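Putative ribose operon repressor (Burkholderia thailandensis, PDB 3EGC) probably acts as a DNA-binding transcriptional repressor of the LacI family, whose sugar-binding-type domain may respond to a small ligand. Local coordinates at residues V11-S16 with G67-P72; R123-I128 with P187-T192. All coordinates share one frame; numbering follows the deposited sequence.

Interaction 1: V11-S16 with G67-P72; sequences VGLIVS and GLILAP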
loop_
_atom_site.group_PDB
_atom_site.type_symbol
_atom_site.label_atom_id
_atom_site.label_comp_id
_atom_site.label_asym_id
_atom_site.label_seq_id
_atom_site.Cartn_x
_atom_site.Cartn_y
_atom_site.Cartn_z
ATOM N N VAL A 11 14.010 16.307 -5.977
ATOM C CA VAL A 11 14.687 15.432 -5.056
ATOM C C VAL A 11 14.393 14.016 -5.529
ATOM O O VAL A 11 13.353 13.783 -6.083
ATOM C CB VAL A 11 14.134 15.727 -3.657
ATOM C CG1 VAL A 11 14.105 14.514 -2.790
ATOM C CG2 VAL A 11 14.864 16.865 -3.051
ATOM N N GLY A 12 15.289 13.086 -5.269
ATOM C CA GLY A 12 15.132 11.704 -5.720
ATOM C C GLY A 12 14.604 10.868 -4.563
ATOM O O GLY A 12 15.155 10.972 -3.476
ATOM N N LEU A 13 13.508 10.123 -4.761
ATOM C CA LEU A 13 13.011 9.209 -3.739
ATOM C C LEU A 13 13.175 7.793 -4.255
ATOM O O LEU A 13 12.693 7.450 -5.343
ATOM C CB LEU A 13 11.560 9.454 -3.378
ATOM C CG LEU A 13 10.874 8.402 -2.504
ATOM C CD1 LEU A 13 11.552 8.239 -1.110
ATOM C CD2 LEU A 13 9.367 8.670 -2.311
ATOM N N ILE A 14 13.967 7.027 -3.551
ATOM C CA ILE A 14 14.270 5.683 -3.983
ATOM C C ILE A 14 13.799 4.780 -2.887
ATOM O O ILE A 14 14.207 4.913 -1.782
ATOM C CB ILE A 14 15.793 5.474 -4.256
ATOM C CG1 ILE A 14 16.226 6.347 -5.441
ATOM C CG2 ILE A 14 16.109 3.949 -4.482
ATOM C CD1 ILE A 14 17.764 6.350 -5.764
ATOM N N VAL A 15 12.913 3.874 -3.214
ATOM C CA VAL A 15 12.253 3.083 -2.233
ATOM C C VAL A 15 12.477 1.597 -2.526
ATOM O O VAL A 15 12.363 1.171 -3.669
ATOM C CB VAL A 15 10.758 3.495 -2.248
ATOM C CG1 VAL A 15 9.825 2.349 -1.992
ATOM C CG2 VAL A 15 10.539 4.676 -1.280
ATOM N N SER A 16 12.717 0.793 -1.490
ATOM C CA SER A 16 12.956 -0.615 -1.674
ATOM C C SER A 16 11.697 -1.448 -2.077
ATOM O O SER A 16 11.829 -2.523 -2.758
ATOM C CB SER A 16 13.578 -1.180 -0.433
ATOM O OG SER A 16 12.877 -0.744 0.738
ATOM N N GLY A 67 19.157 16.164 -4.012
ATOM C CA GLY A 67 19.440 15.260 -2.910
ATOM C C GLY A 67 18.614 14.003 -3.066
ATOM O O GLY A 67 17.836 13.905 -3.989
ATOM N N LEU A 68 18.810 13.052 -2.170
ATOM C CA LEU A 68 18.101 11.749 -2.187
ATOM C C LEU A 68 17.549 11.369 -0.833
ATOM O O LEU A 68 18.250 11.410 0.187
ATOM C CB LEU A 68 19.010 10.572 -2.626
ATOM C CG LEU A 68 19.661 10.494 -4.003
ATOM C CD1 LEU A 68 20.413 9.156 -4.242
ATOM C CD2 LEU A 68 18.617 10.717 -5.110
ATOM N N ILE A 69 16.312 10.914 -0.849
ATOM C CA ILE A 69 15.790 10.122 0.204
ATOM C C ILE A 69 15.819 8.658 -0.213
ATOM O O ILE A 69 15.276 8.281 -1.224
ATOM C CB ILE A 69 14.355 10.507 0.558
ATOM C CG1 ILE A 69 14.305 11.977 0.989
ATOM C CG2 ILE A 69 13.812 9.494 1.613
ATOM C CD1 ILE A 69 12.934 12.401 1.446
ATOM N N LEU A 70 16.417 7.818 0.628
ATOM C CA LEU A 70 16.684 6.457 0.220
ATOM C C LEU A 70 16.157 5.448 1.253
ATOM O O LEU A 70 16.582 5.437 2.395
ATOM C CB LEU A 70 18.221 6.290 -0.003
ATOM C CG LEU A 70 18.683 4.849 -0.201
ATOM C CD1 LEU A 70 18.020 4.192 -1.428
ATOM C CD2 LEU A 70 20.251 4.666 -0.294
ATOM N N ALA A 71 15.212 4.637 0.871
ATOM C CA ALA A 71 14.885 3.449 1.666
ATOM C C ALA A 71 15.761 2.280 1.171
ATOM O O ALA A 71 15.465 1.641 0.151
ATOM C CB ALA A 71 13.402 3.086 1.536
ATOM N N PRO A 72 16.832 2.008 1.886
ATOM C CA PRO A 72 17.826 1.111 1.395
ATOM C C PRO A 72 17.388 -0.347 1.218
ATOM O O PRO A 72 16.633 -0.910 2.025
ATOM C CB PRO A 72 18.958 1.217 2.444
ATOM C CG PRO A 72 18.645 2.445 3.252
ATOM C CD PRO A 72 17.186 2.574 3.189
#

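Interaction 2: R123-I128 with P187-T192; sequences RGHTRI and PTALLT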
loop_
_atom_site.group_PDB
_atom_site.type_symbol
_atom_site.label_atom_id
_atom_site.label_comp_id
_atom_site.label_asym_id
_atom_site.label_seq_id
_atom_site.Cartn_x
_atom_site.Cartn_y
_atom_site.Cartn_z
ATOM N N ARG A 123 0.019 -11.080 29.629
ATOM C CA ARG A 123 -1.129 -11.942 29.380
ATOM C C ARG A 123 -0.956 -13.346 29.902
ATOM O O ARG A 123 -1.911 -14.103 29.908
ATOM C CB ARG A 123 -1.473 -12.019 27.888
ATOM C CG ARG A 123 -2.437 -10.996 27.483
ATOM C CD ARG A 123 -2.534 -10.880 25.967
ATOM N NE ARG A 123 -3.456 -11.843 25.383
ATOM C CZ ARG A 123 -4.785 -11.720 25.440
ATOM N NH1 ARG A 123 -5.340 -10.708 26.105
ATOM N NH2 ARG A 123 -5.564 -12.612 24.838
ATOM N N GLY A 124 0.264 -13.709 30.283
ATOM C CA GLY A 124 0.527 -15.071 30.701
ATOM C C GLY A 124 1.298 -15.954 29.740
ATOM O O GLY A 124 1.358 -17.167 29.948
ATOM N N HIS A 125 1.895 -15.373 28.693
ATOM C CA HIS A 125 2.732 -16.180 27.777
ATOM C C HIS A 125 4.139 -16.355 28.325
ATOM O O HIS A 125 4.720 -15.392 28.797
ATOM C CB HIS A 125 2.788 -15.603 26.351
ATOM C CG HIS A 125 1.486 -15.678 25.620
ATOM N ND1 HIS A 125 1.015 -16.839 25.047
ATOM C CD2 HIS A 125 0.559 -14.724 25.363
ATOM C CE1 HIS A 125 -0.163 -16.597 24.485
ATOM N NE2 HIS A 125 -0.448 -15.313 24.647
ATOM N N THR A 126 4.672 -17.570 28.250
ATOM C CA THR A 126 6.044 -17.797 28.668
ATOM C C THR A 126 6.885 -18.409 27.526
ATOM O O THR A 126 8.076 -18.216 27.445
ATOM C CB THR A 126 6.107 -18.711 29.919
ATOM O OG1 THR A 126 5.495 -19.992 29.619
ATOM C CG2 THR A 126 5.437 -18.034 31.113
ATOM N N ARG A 127 6.236 -19.168 26.661
ATOM C CA ARG A 127 6.875 -19.685 25.452
ATOM C C ARG A 127 6.634 -18.668 24.340
ATOM O O ARG A 127 5.642 -18.746 23.609
ATOM C CB ARG A 127 6.307 -21.049 25.082
ATOM C CG ARG A 127 6.844 -22.218 25.999
ATOM C CD ARG A 127 6.213 -23.571 25.589
ATOM N NE ARG A 127 4.892 -23.781 26.229
ATOM C CZ ARG A 127 3.875 -24.428 25.673
ATOM N NH1 ARG A 127 2.716 -24.560 26.338
ATOM N NH2 ARG A 127 4.009 -24.939 24.451
ATOM N N ILE A 128 7.544 -17.706 24.216
ATOM C CA ILE A 128 7.341 -16.670 23.251
ATOM C C ILE A 128 8.425 -16.642 22.180
ATOM O O ILE A 128 9.595 -16.642 22.502
ATOM C CB ILE A 128 7.212 -15.290 23.938
ATOM C CG1 ILE A 128 6.042 -15.326 24.926
ATOM C CG2 ILE A 128 7.030 -14.208 22.899
ATOM C CD1 ILE A 128 5.881 -14.051 25.712
ATOM N N PRO A 187 6.225 -22.110 20.873
ATOM C CA PRO A 187 5.688 -20.918 21.540
ATOM C C PRO A 187 4.157 -20.863 21.443
ATOM O O PRO A 187 3.557 -21.514 20.580
ATOM C CB PRO A 187 6.321 -19.723 20.784
ATOM C CG PRO A 187 7.174 -20.284 19.680
ATOM C CD PRO A 187 7.087 -21.800 19.707
ATOM N N THR A 188 3.556 -20.094 22.360
ATOM C CA THR A 188 2.122 -19.847 22.362
ATOM C C THR A 188 1.904 -18.440 21.826
ATOM O O THR A 188 0.794 -18.031 21.568
ATOM C CB THR A 188 1.539 -19.960 23.813
ATOM O OG1 THR A 188 2.370 -19.240 24.718
ATOM C CG2 THR A 188 1.539 -21.447 24.284
ATOM N N ALA A 189 2.981 -17.694 21.700
ATOM C CA ALA A 189 2.899 -16.359 21.139
ATOM C C ALA A 189 4.153 -16.041 20.287
ATOM O O ALA A 189 5.221 -16.642 20.452
ATOM C CB ALA A 189 2.715 -15.359 22.220
ATOM N N LEU A 190 3.976 -15.116 19.353
ATOM C CA LEU A 190 5.012 -14.705 18.446
ATOM C C LEU A 190 4.996 -13.186 18.399
ATOM O O LEU A 190 3.905 -12.569 18.413
ATOM C CB LEU A 190 4.714 -15.253 17.035
ATOM C CG LEU A 190 5.345 -16.556 16.474
ATOM C CD1 LEU A 190 6.196 -17.387 17.507
ATOM C CD2 LEU A 190 4.359 -17.395 15.653
ATOM N N LEU A 191 6.193 -12.593 18.353
ATOM C CA LEU A 191 6.337 -11.270 17.846
ATOM C C LEU A 191 6.613 -11.412 16.334
ATOM O O LEU A 191 7.518 -12.189 15.937
ATOM C CB LEU A 191 7.524 -10.577 18.501
ATOM C CG LEU A 191 7.998 -9.210 17.997
ATOM C CD1 LEU A 191 6.967 -8.055 18.151
ATOM C CD2 LEU A 191 9.376 -8.791 18.596
ATOM N N THR A 192 5.893 -10.662 15.513
ATOM C CA THR A 192 6.232 -10.591 14.099
ATOM C C THR A 192 6.716 -9.190 13.738
ATOM O O THR A 192 6.104 -8.207 14.159
ATOM C CB THR A 192 5.042 -10.966 13.205
ATOM O OG1 THR A 192 3.900 -10.212 13.635
ATOM C CG2 THR A 192 4.717 -12.518 13.333
HETATM O O HOH W 1 3.780 -19.650 27.043
#

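Interaction 1: V11-S16 with G67-P72
The carbonyl oxygen of Gly12 is gripped twice by the neighbouring strand: Ile69 N donates to Gly12 O at 2.9 Å, and Leu68 CA lies 3.3 Å from that same Gly12 O in a CA-H...O contact. Ile14 O is held in the same way by the N-H of Ala71 and the CA of Leu70. In return Gly67 O and Ile69 O accept from Gly12 N and Ile14 N, both with N-H...O angles of 171°, so alternate residues zip the two parallel strands together. Side chains follow this alternation. On one face Leu13 CD1 crosses to Ile69 CG2 at 3.8 Å, under helices 21-36 and 241-257. On the other, Leu70 has its CG anti to the backbone N (chi1 170°), which sends CD1 against Ile14 CG2 at 3.6 Å. Ile14 CD1 reaches the other way, to Leu68 CD1, while Leu68 CD2 settles over the bare backbone of Gly12, 3.7 Å from its CA. Helix 50-62 covers Ile14 and Leu68. With strand 40-45 bonded to the far edge of 11-15, this is the 2-1-3 strand order of a Rossmann-like subdomain, as in LacI-family and periplasmic sugar-binding proteins.

Interaction 2: R123-I128 with P187-T192
His125 and Arg127 meet Thr188 and Ala189 where two neighbouring parallel strands, 128-131 and 189-192, begin in the second Rossmann-like subdomain. The chain reaches this point from helix 109-122, which ends in a Schellman motif at Gly124. The tight part is built on His125 and Arg127 O. Ala189 CB sits over the centre of the His125 imidazole in a CH-pi contact, 3.6 Å from the centroid and 11° off the ring normal; Leu120 of the helix packs on both residues. Arg127 O accepts from Thr188 N at 2.8 Å, in the carbonyl plane, and more weakly from Ala189 N. Further in, Ile128 pairs with Ala189, its CA-H directed at Ala189 O.

Toward solvent the packing thins. The Arg127 chain bends at chi3 (-85°), carrying its guanidinium across Thr188, whose CG2 lies over one face, toward the rim and 3.9 Å from the plane; NH2 is anchored to the carbonyl of Arg186, outside the contact. A water lies between the loop and Thr188 OG1, but its unusually short distances to Thr126 N and Arg127 N leave its exact position doubtful. Back on the tight side, the imidazole is held at both nitrogens: NE2 bonds to Glu217, which also salt-bridges Arg123, and at the ring edge His125 ND1 meets Thr188 OG1 at 2.8 Å in a nearly straight bond (169°).

Both interactions join neighbouring parallel strands, yet they lie on opposite sides of the chain's centre, with centres 36 Å apart and nearest atoms about 17 Å apart. Interaction 1 is entirely buried: regular backbone bonds run along the pair, and aliphatic side chains fill both faces beneath helices. Interaction 2 catches its strands only at their beginnings, where a loop comes in from a helix; one parallel bridge gives way to a histidine, a threonine, a water and an exposed arginine. In this chain, then, the buried strand pair is held by backbone bonds and hydrocarbon, and the strand beginnings nearer the surface by side-chain polar bonds as well.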